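Local coordinates for 3-hydroxyacyl-CoA dehydrogenase type-2 (Mycobacterium avium, PDB 3PPI), which probably catalyses the NAD-dependent oxidation of 3-hydroxyacyl-CoA thioesters to 3-oxoacyl-CoA, as a tetrameric member of the short-chain dehydrogenase/reductase family, at residues E29-I34 / R103-V108; S90-I95 / A148-A153; K135-Y140 / A188-G193; S174-E179 / Q276-K281; P217-T222 / K244-P249. One frame throughout, in Å; residues are numbered along the deposited sequence.

Interaction 1 of 5, residues E29-I34 / R103-V108; sequences EGASAI and RLRYAV
I34 and L104 lie on the same face of the sheet and cross there at a slant, the CD1 methyl of I34 resting 3.9 Å from CD2 of L104. The other methyl of L104, CD1, turns back over the neighbouring strand and sits against the S32 carbonyl oxygen and A33 CA. A33 and Y106 share the other face, where their CB atoms meet at 3.9 Å. With CG of Y106 anti to its carbonyl carbon (chi1 -55°), the ring leans back along the strand until A31 CB reaches its edge, 4.1 Å from CE2; R105 CB covers part of one ring face, and F28 makes an edge-to-face stack with the ring.

These strands, 31-36 and 103-109, are the first and fourth of the chain and run side by side in the parallel sheet of a Rossmann fold, where the order 3-2-1-4-5-6-7 places the switch point exactly between them. Their register slips by one residue between S32 and A33, a beta bulge. There the S32 carbonyl oxygen takes a nearly straight bond from R105 N (3.0 Å, 170°) and a weak one from Y106 N. Beyond the bulge the regular pattern resumes: I34 N donates to Y106 O, and V108 N to I34 O at 2.9 Å.

S32 OG comes within 3.1 Å of L104 N at too poor an angle for a bond; the hydroxyl is instead bonded to A98 O, and L104 N donates to N99 OD1. On the L104 face, helices 88-98 and 130-156 close over the pair through I95, A98 and V151.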
# COMPACT_ATOMS: atom_id res chain seq x y z
N GLU A 29 22.92 -26.07 -6.42
CA GLU A 29 23.58 -27.35 -6.68
C GLU A 29 22.54 -28.48 -6.77
O GLU A 29 21.72 -28.66 -5.87
CB GLU A 29 24.64 -27.66 -5.62
N GLY A 30 22.55 -29.19 -7.88
CA GLY A 30 21.68 -30.34 -8.09
C GLY A 30 20.22 -29.99 -8.37
O GLY A 30 19.39 -30.88 -8.49
N ALA A 31 19.92 -28.71 -8.51
CA ALA A 31 18.52 -28.26 -8.60
C ALA A 31 18.11 -27.89 -10.03
O ALA A 31 18.96 -27.64 -10.90
CB ALA A 31 18.29 -27.08 -7.66
N SER A 32 16.80 -27.85 -10.24
CA SER A 32 16.22 -27.40 -11.50
C SER A 32 15.09 -26.40 -11.27
O SER A 32 14.55 -26.27 -10.15
CB SER A 32 15.71 -28.59 -12.31
OG SER A 32 14.78 -29.35 -11.56
N ALA A 33 14.73 -25.72 -12.35
CA ALA A 33 13.76 -24.64 -12.33
C ALA A 33 12.89 -24.71 -13.58
O ALA A 33 13.33 -25.22 -14.63
CB ALA A 33 14.47 -23.32 -12.27
N ILE A 34 11.66 -24.21 -13.47
CA ILE A 34 10.76 -24.03 -14.62
C ILE A 34 10.50 -22.53 -14.78
O ILE A 34 10.19 -21.84 -13.81
CB ILE A 34 9.40 -24.74 -14.40
CG1 ILE A 34 9.55 -26.26 -14.43
CG2 ILE A 34 8.37 -24.31 -15.48
CD1 ILE A 34 8.38 -26.97 -13.76
N ARG A 103 16.71 -31.80 -9.05
CA ARG A 103 15.50 -31.77 -8.24
C ARG A 103 14.84 -30.40 -8.44
O ARG A 103 15.46 -29.36 -8.24
CB ARG A 103 15.78 -32.05 -6.75
CG ARG A 103 14.49 -32.21 -5.87
CD ARG A 103 13.41 -32.99 -6.67
NE ARG A 103 12.24 -33.51 -5.95
CZ ARG A 103 11.02 -32.96 -5.94
NH1 ARG A 103 10.76 -31.80 -6.55
NH2 ARG A 103 10.04 -33.58 -5.27
N LEU A 104 13.58 -30.41 -8.86
CA LEU A 104 12.83 -29.17 -9.05
C LEU A 104 12.73 -28.46 -7.73
O LEU A 104 12.15 -28.99 -6.78
CB LEU A 104 11.43 -29.46 -9.60
CG LEU A 104 10.51 -28.26 -9.80
CD1 LEU A 104 11.13 -27.22 -10.73
CD2 LEU A 104 9.17 -28.75 -10.35
N ARG A 105 13.29 -27.26 -7.65
CA ARG A 105 13.17 -26.46 -6.44
C ARG A 105 12.64 -25.04 -6.66
O ARG A 105 12.28 -24.38 -5.70
CB ARG A 105 14.50 -26.43 -5.70
CG ARG A 105 14.94 -27.79 -5.16
CD ARG A 105 16.18 -27.63 -4.26
NE ARG A 105 16.61 -28.90 -3.67
CZ ARG A 105 16.13 -29.45 -2.55
NH1 ARG A 105 15.18 -28.86 -1.83
NH2 ARG A 105 16.61 -30.62 -2.14
N TYR A 106 12.57 -24.60 -7.92
CA TYR A 106 12.30 -23.21 -8.26
C TYR A 106 11.42 -23.05 -9.48
O TYR A 106 11.51 -23.83 -10.42
CB TYR A 106 13.62 -22.51 -8.54
CG TYR A 106 14.62 -22.62 -7.42
CD1 TYR A 106 14.46 -21.88 -6.26
CD2 TYR A 106 15.72 -23.47 -7.52
CE1 TYR A 106 15.37 -21.97 -5.23
CE2 TYR A 106 16.63 -23.57 -6.48
CZ TYR A 106 16.45 -22.81 -5.34
OH TYR A 106 17.31 -22.88 -4.29
N ALA A 107 10.58 -22.02 -9.49
CA ALA A 107 9.85 -21.64 -10.69
C ALA A 107 9.76 -20.12 -10.75
O ALA A 107 9.66 -19.46 -9.72
CB ALA A 107 8.47 -22.27 -10.70
N VAL A 108 9.83 -19.59 -11.97
CA VAL A 108 9.54 -18.19 -12.22
C VAL A 108 8.38 -18.16 -13.21
O VAL A 108 8.51 -18.67 -14.32
CB VAL A 108 10.80 -17.43 -12.76
CG1 VAL A 108 10.46 -15.97 -12.98
CG2 VAL A 108 12.01 -17.59 -11.78

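Interaction 2 of 5, residues S90-I95 / A148-A153; sequences SVLAAI and ARLVAA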
# COMPACT_ATOMS: atom_id res chain seq x y z
N SER A 90 -0.39 -30.39 -18.97
CA SER A 90 0.73 -29.75 -19.64
C SER A 90 1.78 -29.28 -18.63
O SER A 90 2.99 -29.44 -18.84
CB SER A 90 0.20 -28.56 -20.45
OG SER A 90 1.18 -28.08 -21.34
N VAL A 91 1.33 -28.69 -17.52
CA VAL A 91 2.24 -28.27 -16.46
C VAL A 91 2.88 -29.48 -15.76
O VAL A 91 4.07 -29.47 -15.44
CB VAL A 91 1.54 -27.35 -15.45
CG1 VAL A 91 2.45 -27.05 -14.25
CG2 VAL A 91 1.10 -26.05 -16.16
N LEU A 92 2.10 -30.54 -15.54
CA LEU A 92 2.64 -31.76 -14.94
C LEU A 92 3.76 -32.37 -15.79
O LEU A 92 4.72 -32.90 -15.24
CB LEU A 92 1.52 -32.79 -14.69
CG LEU A 92 0.59 -32.54 -13.49
CD1 LEU A 92 -0.40 -33.71 -13.39
CD2 LEU A 92 1.38 -32.39 -12.20
N ALA A 93 3.64 -32.26 -17.12
CA ALA A 93 4.70 -32.70 -18.03
C ALA A 93 5.95 -31.82 -17.90
O ALA A 93 7.07 -32.32 -17.97
CB ALA A 93 4.21 -32.72 -19.49
N ALA A 94 5.77 -30.52 -17.72
CA ALA A 94 6.91 -29.63 -17.52
C ALA A 94 7.64 -29.97 -16.21
O ALA A 94 8.85 -29.92 -16.14
CB ALA A 94 6.47 -28.16 -17.54
N ILE A 95 6.88 -30.35 -15.18
CA ILE A 95 7.43 -30.76 -13.90
C ILE A 95 8.24 -32.06 -14.00
O ILE A 95 9.33 -32.15 -13.40
CB ILE A 95 6.32 -30.89 -12.84
CG1 ILE A 95 5.78 -29.50 -12.50
CG2 ILE A 95 6.82 -31.56 -11.58
CD1 ILE A 95 4.54 -29.49 -11.61
N ALA A 148 1.63 -22.48 -9.97
CA ALA A 148 2.11 -22.42 -8.59
C ALA A 148 1.69 -23.64 -7.77
O ALA A 148 2.50 -24.17 -7.00
CB ALA A 148 1.65 -21.15 -7.90
N ARG A 149 0.42 -24.06 -7.89
CA ARG A 149 -0.08 -25.14 -7.08
C ARG A 149 0.63 -26.46 -7.43
O ARG A 149 1.03 -27.20 -6.53
CB ARG A 149 -1.61 -25.26 -7.15
CG ARG A 149 -2.13 -25.95 -8.37
CD ARG A 149 -3.65 -25.76 -8.60
NE ARG A 149 -3.96 -26.44 -9.86
CZ ARG A 149 -4.22 -27.73 -10.00
NH1 ARG A 149 -4.32 -28.54 -8.94
NH2 ARG A 149 -4.38 -28.24 -11.21
N LEU A 150 0.85 -26.70 -8.71
CA LEU A 150 1.44 -27.95 -9.17
C LEU A 150 2.95 -28.00 -8.89
O LEU A 150 3.48 -29.02 -8.41
CB LEU A 150 1.13 -28.17 -10.66
CG LEU A 150 -0.36 -28.34 -10.98
CD1 LEU A 150 -0.68 -28.24 -12.50
CD2 LEU A 150 -0.87 -29.69 -10.42
N VAL A 151 3.63 -26.88 -9.14
CA VAL A 151 5.08 -26.81 -8.88
C VAL A 151 5.32 -26.84 -7.36
O VAL A 151 6.24 -27.52 -6.89
CB VAL A 151 5.73 -25.56 -9.53
CG1 VAL A 151 7.17 -25.39 -9.05
CG2 VAL A 151 5.68 -25.66 -11.06
N ALA A 152 4.50 -26.13 -6.58
CA ALA A 152 4.67 -26.15 -5.13
C ALA A 152 4.50 -27.55 -4.56
O ALA A 152 5.26 -27.96 -3.69
CB ALA A 152 3.73 -25.18 -4.43
N ALA A 153 3.51 -28.30 -5.05
CA ALA A 153 3.32 -29.68 -4.60
C ALA A 153 4.56 -30.59 -4.86
O ALA A 153 4.90 -31.44 -4.03
CB ALA A 153 2.06 -30.28 -5.24
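L150 of helix 130-156 points toward V91, L92 and I95 of helix 88-98, and its CB and two methyls between them meet all three. Its CB is approached by the CD1 methyl of I95 at 3.8 Å and, slightly farther off, by CG1 of V91. CG lies anti to the carbonyl carbon (chi1 -64°), and from it the two methyls go to different partners. CD1 lies 3.8 Å from V91 CG1, the two side chains slanting across each other, whereas CD2 reaches outward to L92 CD2 at 3.9 Å, where the chains meet at about a right angle.

The two segments belong to helices 88-98 and 130-156, which flank the same side of the Rossmann sheet in the alpha/beta/alpha sandwich; their short axes pass 9.9 Å apart at 32°.

I95 works from the inner side. Its CD1 goes beyond side chains and touches backbone, 3.4 Å from L150 O, while the same methyl meets CG2 of V151 at 4.0 Å. I95 and V151 also pack on I34 and L104 of the sheet. From helix 130-156, R149 lays its guanidinium partly over L150 CD2; it forms a salt bridge with E88 and donates from NH1 to A128 O of the second subunit.

Interaction 3 of 5, residues K135-Y140 / A188-G193; sequences KTIDLY and AAAKAG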
# COMPACT_ATOMS: atom_id res chain seq x y z
N LYS A 135 -10.83 -14.03 -20.25
CA LYS A 135 -9.61 -14.52 -20.90
C LYS A 135 -8.34 -14.00 -20.24
O LYS A 135 -7.37 -14.75 -20.07
CB LYS A 135 -9.58 -14.13 -22.39
N THR A 136 -8.34 -12.71 -19.88
CA THR A 136 -7.21 -12.08 -19.23
C THR A 136 -6.99 -12.62 -17.82
O THR A 136 -5.85 -12.96 -17.44
CB THR A 136 -7.39 -10.55 -19.21
OG1 THR A 136 -7.50 -10.11 -20.57
CG2 THR A 136 -6.21 -9.85 -18.51
N ILE A 137 -8.07 -12.71 -17.06
CA ILE A 137 -8.01 -13.35 -15.74
C ILE A 137 -7.51 -14.80 -15.87
O ILE A 137 -6.67 -15.23 -15.08
CB ILE A 137 -9.39 -13.37 -15.03
CG1 ILE A 137 -9.95 -11.96 -14.77
CG2 ILE A 137 -9.34 -14.19 -13.72
CD1 ILE A 137 -8.98 -10.94 -14.26
N ASP A 138 -8.04 -15.55 -16.84
CA ASP A 138 -7.64 -16.95 -17.04
C ASP A 138 -6.13 -17.11 -17.28
O ASP A 138 -5.49 -17.95 -16.66
CB ASP A 138 -8.37 -17.60 -18.21
CG ASP A 138 -9.84 -17.92 -17.91
OD1 ASP A 138 -10.27 -18.01 -16.74
OD2 ASP A 138 -10.59 -18.09 -18.89
N LEU A 139 -5.56 -16.29 -18.15
CA LEU A 139 -4.15 -16.41 -18.52
C LEU A 139 -3.22 -15.96 -17.38
O LEU A 139 -2.29 -16.69 -17.01
CB LEU A 139 -3.85 -15.59 -19.78
CG LEU A 139 -2.41 -15.63 -20.30
CD1 LEU A 139 -2.00 -17.09 -20.58
CD2 LEU A 139 -2.23 -14.78 -21.57
N TYR A 140 -3.48 -14.77 -16.82
CA TYR A 140 -2.54 -14.12 -15.90
C TYR A 140 -2.73 -14.48 -14.43
O TYR A 140 -1.74 -14.52 -13.67
CB TYR A 140 -2.54 -12.59 -16.09
CG TYR A 140 -2.07 -12.21 -17.45
CD1 TYR A 140 -0.74 -12.39 -17.81
CD2 TYR A 140 -2.96 -11.73 -18.42
CE1 TYR A 140 -0.30 -12.09 -19.10
CE2 TYR A 140 -2.53 -11.42 -19.68
CZ TYR A 140 -1.19 -11.60 -20.02
OH TYR A 140 -0.75 -11.32 -21.29
N ALA A 188 -5.33 -5.01 -15.04
CA ALA A 188 -5.16 -4.47 -13.70
C ALA A 188 -5.72 -5.43 -12.64
O ALA A 188 -5.06 -5.72 -11.62
CB ALA A 188 -5.87 -3.08 -13.60
N ALA A 189 -6.93 -5.92 -12.88
CA ALA A 189 -7.58 -6.90 -11.99
C ALA A 189 -6.76 -8.19 -11.86
O ALA A 189 -6.49 -8.67 -10.75
CB ALA A 189 -8.99 -7.19 -12.50
N ALA A 190 -6.32 -8.72 -12.99
CA ALA A 190 -5.56 -9.97 -13.01
C ALA A 190 -4.26 -9.84 -12.25
O ALA A 190 -3.92 -10.67 -11.41
CB ALA A 190 -5.29 -10.39 -14.44
N LYS A 191 -3.55 -8.75 -12.48
CA LYS A 191 -2.25 -8.55 -11.85
C LYS A 191 -2.36 -8.17 -10.38
O LYS A 191 -1.50 -8.56 -9.56
CB LYS A 191 -1.49 -7.51 -12.67
CG LYS A 191 -1.15 -8.02 -14.11
CD LYS A 191 -0.30 -9.31 -14.08
CE LYS A 191 0.52 -9.55 -15.40
NZ LYS A 191 1.59 -10.61 -15.24
N ALA A 192 -3.41 -7.44 -10.02
CA ALA A 192 -3.74 -7.21 -8.60
C ALA A 192 -4.03 -8.53 -7.87
O ALA A 192 -3.61 -8.73 -6.71
CB ALA A 192 -4.90 -6.20 -8.46
N GLY A 193 -4.71 -9.43 -8.54
CA GLY A 193 -4.94 -10.77 -8.01
C GLY A 193 -3.62 -11.48 -7.69
O GLY A 193 -3.48 -12.06 -6.62
O HOH W 1 0.58 -13.10 -14.68
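A190 is the hub where two long helices of the short-chain dehydrogenase fold come together: its CB meets I137 CD1 at 3.7 Å and Y140 CB at 3.9 Å. The helices, 130-156 and 185-205, lie on one side of the central sheet, and in this family such a helix pair forms the principal dimer interface. Here their short axes pass 8.8 Å apart at 29°, and with only a methyl at A190, I137 CA and A190 CA stand 5.0 Å apart.

I137 reaches in with its tip alone. With chi1 at -61° and chi2 at -43°, CD1 turns toward the facing helix, coming 3.7 Å from A190 N and also meeting A189 CB. The same isoleucine also packs on I137 of the second subunit.

One turn along, K191 crosses Y140 obliquely, its CE and NZ both 3.9 Å from the ring atom CD1 of Y140. NZ stands oblique to the ring, and L139 CG, next to Y140 in the chain, lies over the centre of one face.

The hydroxyl and the ammonium each have a partner outside: Y140 OH bonds to G112 O, and K191 NZ donates to T172 O at the end of strand 167-172. K191 follows Y187 by four residues, the YxxxK spacing of the family, so it probably corresponds to the lysine of the active site. A water at the edge of the Y140 ring, in its plane, accepts from K191 NZ at 2.7 Å and lies 2.9 Å from Y140 O, to which it can donate.

Interaction 4 of 5, residues S174-E179 / Q276-K281; sequences SIAGYE and QRFTPK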
# COMPACT_ATOMS: atom_id res chain seq x y z
N SER A 174 2.54 -6.80 -12.14
CA SER A 174 2.75 -5.57 -12.91
C SER A 174 2.35 -4.45 -11.99
O SER A 174 1.50 -4.64 -11.09
CB SER A 174 1.87 -5.52 -14.18
OG SER A 174 1.82 -4.20 -14.74
N ILE A 175 2.93 -3.27 -12.18
CA ILE A 175 2.50 -2.14 -11.38
C ILE A 175 1.09 -1.69 -11.80
O ILE A 175 0.46 -0.92 -11.10
CB ILE A 175 3.53 -0.97 -11.37
CG1 ILE A 175 3.74 -0.38 -12.78
CG2 ILE A 175 4.90 -1.46 -10.71
CD1 ILE A 175 4.66 0.86 -12.83
N ALA A 176 0.58 -2.22 -12.91
CA ALA A 176 -0.83 -2.04 -13.28
C ALA A 176 -1.74 -2.59 -12.19
O ALA A 176 -2.90 -2.19 -12.10
CB ALA A 176 -1.15 -2.71 -14.64
N GLY A 177 -1.21 -3.52 -11.39
CA GLY A 177 -1.95 -4.07 -10.25
C GLY A 177 -2.22 -3.07 -9.13
O GLY A 177 -3.13 -3.28 -8.32
N TYR A 178 -1.41 -2.00 -9.10
CA TYR A 178 -1.52 -0.92 -8.14
C TYR A 178 -2.10 0.37 -8.76
O TYR A 178 -2.74 1.16 -8.06
CB TYR A 178 -0.13 -0.58 -7.58
CG TYR A 178 0.58 -1.64 -6.73
CD1 TYR A 178 -0.01 -2.13 -5.57
CD2 TYR A 178 1.87 -2.08 -7.05
CE1 TYR A 178 0.65 -3.07 -4.76
CE2 TYR A 178 2.55 -3.00 -6.26
CZ TYR A 178 1.93 -3.48 -5.11
OH TYR A 178 2.57 -4.40 -4.30
N GLU A 179 -1.84 0.58 -10.05
CA GLU A 179 -2.09 1.87 -10.74
C GLU A 179 -2.67 1.61 -12.12
O GLU A 179 -2.13 2.07 -13.12
CB GLU A 179 -0.73 2.59 -10.96
CG GLU A 179 -0.10 3.13 -9.73
CD GLU A 179 1.35 2.77 -9.56
OE1 GLU A 179 2.13 2.69 -10.55
OE2 GLU A 179 1.71 2.58 -8.39
N GLN A 276 8.72 4.57 -11.85
CA GLN A 276 7.50 4.93 -12.55
C GLN A 276 6.24 4.69 -11.69
O GLN A 276 6.14 3.71 -10.97
CB GLN A 276 7.36 4.16 -13.87
CG GLN A 276 6.23 4.71 -14.71
CD GLN A 276 6.01 4.02 -16.04
OE1 GLN A 276 6.55 2.94 -16.34
NE2 GLN A 276 5.15 4.63 -16.83
N ARG A 277 5.28 5.62 -11.80
CA ARG A 277 3.93 5.37 -11.33
C ARG A 277 3.01 5.61 -12.55
O ARG A 277 3.09 6.69 -13.16
CB ARG A 277 3.56 6.30 -10.17
CG ARG A 277 4.46 6.19 -8.93
CD ARG A 277 4.25 4.89 -8.23
NE ARG A 277 5.02 4.66 -7.00
CZ ARG A 277 6.23 4.11 -6.95
NH1 ARG A 277 6.88 3.82 -8.07
NH2 ARG A 277 6.81 3.91 -5.78
N PHE A 278 2.19 4.62 -12.93
CA PHE A 278 1.36 4.75 -14.14
C PHE A 278 0.34 5.86 -13.96
O PHE A 278 -0.37 5.92 -12.93
CB PHE A 278 0.56 3.47 -14.47
CG PHE A 278 1.37 2.33 -15.06
CD1 PHE A 278 2.64 2.51 -15.60
CD2 PHE A 278 0.79 1.06 -15.14
CE1 PHE A 278 3.33 1.43 -16.17
CE2 PHE A 278 1.48 -0.02 -15.70
CZ PHE A 278 2.75 0.16 -16.23
N THR A 279 0.27 6.73 -14.96
CA THR A 279 -0.80 7.72 -15.07
C THR A 279 -2.07 7.04 -15.67
O THR A 279 -2.01 5.89 -16.11
CB THR A 279 -0.35 8.88 -15.96
OG1 THR A 279 0.06 8.36 -17.24
CG2 THR A 279 0.84 9.63 -15.31
N PRO A 280 -3.21 7.73 -15.66
CA PRO A 280 -4.43 7.08 -16.21
C PRO A 280 -4.30 6.62 -17.68
O PRO A 280 -4.83 5.58 -18.07
CB PRO A 280 -5.50 8.17 -16.07
CG PRO A 280 -5.02 9.03 -14.91
CD PRO A 280 -3.51 9.02 -15.02
N LYS A 281 -3.58 7.38 -18.49
CA LYS A 281 -3.38 7.05 -19.89
C LYS A 281 -1.89 7.24 -20.21
O LYS A 281 -1.01 6.94 -19.38
CB LYS A 281 -4.26 7.95 -20.79
OXT LYS A 281 -1.54 7.73 -21.29
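The loop that follows strand 167-172 carries S174 in an ST turn, its OG accepting from A176 N at 3.0 Å, and against it lies F278 of the C-terminal tail. In the short-chain dehydrogenase fold this loop leads to the helix bearing the YxxxK motif, here probably Y187 and K191, so the tail packs beside what is likely the active-site region.

I175 lies over one face of the F278 ring. Its CG1 sits between its backbone N and carbonyl carbon, which sets that carbon over the ring, 3.7 Å from the centroid and only 14° off the normal, a CH-pi contact. CD1 of I175 lies against CE1 of the F278 ring, 3.6 Å away, and also near Q276 O. The rim of F278 is met by other groups: A176 CB at 3.9 Å from CE2, and the E179 carbonyl oxygen, both near the ring plane.

The E179 carboxylate holds the backbone of the tail. Its OE1 accepts from F278 N at 3.1 Å, on the anti side of the carboxylate and 33° out of its plane. OE2 is paired with R271 in a salt bridge, which would help keep the carboxylate ionised. R277 adds charge without a bond: the carboxylate and guanidinium planes are almost parallel, 12° apart, but no N-H points at the acid.

Other subunits take up the tail as well. F278 O accepts from R203 of the second subunit, and R277 NH2 donates to G267 O of the third, while R277 NH1 turns back to Q276 O at 3.0 Å.

Interaction 5 of 5, residues P217-T222 / K244-P249; sequences PGTMKT and KRLGTP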
# COMPACT_ATOMS: atom_id res chain seq x y z
N PRO A 217 6.71 -5.61 -12.58
CA PRO A 217 7.46 -4.75 -13.47
C PRO A 217 6.71 -3.49 -13.88
O PRO A 217 5.47 -3.47 -13.89
CB PRO A 217 7.70 -5.62 -14.71
CG PRO A 217 7.36 -7.01 -14.33
CD PRO A 217 6.37 -6.91 -13.21
N GLY A 218 7.47 -2.44 -14.18
CA GLY A 218 6.95 -1.28 -14.86
C GLY A 218 6.90 -1.59 -16.35
O GLY A 218 6.45 -2.66 -16.74
N THR A 219 7.35 -0.66 -17.18
CA THR A 219 7.37 -0.83 -18.63
C THR A 219 8.71 -1.42 -19.05
O THR A 219 9.75 -0.80 -18.86
CB THR A 219 7.12 0.51 -19.36
OG1 THR A 219 6.01 1.17 -18.74
CG2 THR A 219 6.82 0.28 -20.86
N MET A 220 8.65 -2.63 -19.62
CA MET A 220 9.84 -3.43 -19.91
C MET A 220 10.02 -3.61 -21.41
O MET A 220 9.04 -3.67 -22.17
CB MET A 220 9.71 -4.80 -19.25
CG MET A 220 9.43 -4.81 -17.76
SD MET A 220 10.57 -3.83 -16.74
CE MET A 220 11.95 -4.97 -16.58
N LYS A 221 11.28 -3.72 -21.83
CA LYS A 221 11.64 -3.88 -23.23
C LYS A 221 11.51 -5.33 -23.65
O LYS A 221 12.48 -6.09 -23.57
CB LYS A 221 13.08 -3.40 -23.47
CG LYS A 221 13.55 -3.42 -24.94
CD LYS A 221 15.00 -2.90 -25.01
CE LYS A 221 15.77 -3.42 -26.22
NZ LYS A 221 15.23 -2.87 -27.49
N THR A 222 10.32 -5.70 -24.09
CA THR A 222 10.06 -7.04 -24.64
C THR A 222 9.53 -6.88 -26.08
O THR A 222 9.06 -5.79 -26.45
CB THR A 222 8.98 -7.78 -23.81
OG1 THR A 222 7.73 -7.11 -23.96
CG2 THR A 222 9.36 -7.83 -22.33
N LYS A 244 15.71 6.65 -17.41
CA LYS A 244 14.67 7.16 -18.31
C LYS A 244 14.55 6.28 -19.55
O LYS A 244 14.82 6.71 -20.66
CB LYS A 244 14.99 8.60 -18.69
CG LYS A 244 15.01 9.52 -17.46
CD LYS A 244 15.24 10.98 -17.84
CE LYS A 244 15.32 11.88 -16.59
NZ LYS A 244 14.09 11.75 -15.73
N ARG A 245 14.13 5.04 -19.34
CA ARG A 245 14.03 4.05 -20.41
C ARG A 245 13.22 2.87 -19.89
O ARG A 245 12.97 2.75 -18.69
CB ARG A 245 15.43 3.56 -20.82
CG ARG A 245 16.21 2.91 -19.64
CD ARG A 245 17.43 2.12 -20.11
NE ARG A 245 18.31 1.75 -18.99
CZ ARG A 245 18.09 0.75 -18.15
NH1 ARG A 245 17.00 -0.02 -18.27
NH2 ARG A 245 18.94 0.51 -17.17
N LEU A 246 12.82 1.99 -20.81
CA LEU A 246 12.26 0.70 -20.45
C LEU A 246 13.29 -0.18 -19.71
O LEU A 246 14.49 -0.12 -20.00
CB LEU A 246 11.77 -0.02 -21.70
CG LEU A 246 10.40 0.41 -22.26
CD1 LEU A 246 10.28 1.92 -22.40
CD2 LEU A 246 10.15 -0.27 -23.62
N GLY A 247 12.82 -0.97 -18.75
CA GLY A 247 13.68 -1.92 -18.03
C GLY A 247 14.06 -3.06 -18.96
O GLY A 247 13.32 -3.41 -19.89
N THR A 248 15.25 -3.62 -18.75
CA THR A 248 15.68 -4.72 -19.60
C THR A 248 15.22 -6.07 -19.06
O THR A 248 15.07 -6.26 -17.85
CB THR A 248 17.20 -4.74 -19.80
OG1 THR A 248 17.84 -5.04 -18.56
CG2 THR A 248 17.70 -3.39 -20.33
N PRO A 249 15.04 -7.04 -19.97
CA PRO A 249 14.87 -8.42 -19.51
C PRO A 249 15.96 -8.86 -18.55
O PRO A 249 15.65 -9.54 -17.57
CB PRO A 249 14.91 -9.23 -20.80
CG PRO A 249 14.35 -8.25 -21.83
CD PRO A 249 15.00 -6.95 -21.44
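M220 and G247 face each other in a single backbone bridge: G247 N donates to T219 O at 3.1 Å, and K221 N returns an almost straight bond to G247 O (2.8 Å, 173°). In short-chain dehydrogenases the loop after strand 210-217 generally borders the cleft. L246 points into the contact beside this bridge. Its CG lies 3.8 Å from T219 CG2, the two side chains crossing at a slant, and its CB approaches K221 N and CB.

M220 starts off away from the other segment but doubles back. Bends at chi2 and chi3 (-53° and -81°) bring SD to 3.9 Å from G247 CA and carry CE to 3.6 Å from T248 O, so the thioether lies along the backbone at G247, which has no side chain. P249, the first residue of helix 249-261, sets its CG 3.3 Å from K221 O.

The charged ends lead elsewhere: K221 forms a salt bridge with E226, and R245 one with E251. Separately, the R245 carbonyl oxygen accepts from Y264 OH of the third subunit. The two backbone bonds thus tie the loops together at M220 and G247, while apolar side chains pack around them.

How the interactions relate
Along the chain, interaction 1 interleaves with 2, 2 with 3 and 3 with 4, while both segments of interaction 5 fall between those of interaction 4. All five are built round one parallel Rossmann sheet. Interactions 1 and 2 touch, their centres 12 Å apart, I34, L104 and A107 meeting I95 and V151. Helix 130-156 is shared with interaction 3, about 20 Å from interaction 2 between centres. Interactions 3, 4 and 5 adjoin in turn: A188 and A192 pack on the 174-179 loop, and I175 bonds to P217. Interactions 1 and 2 lie across the chain's centre from 4 and 5, which adjoin the probable active site; other subunits touch 2 to 5.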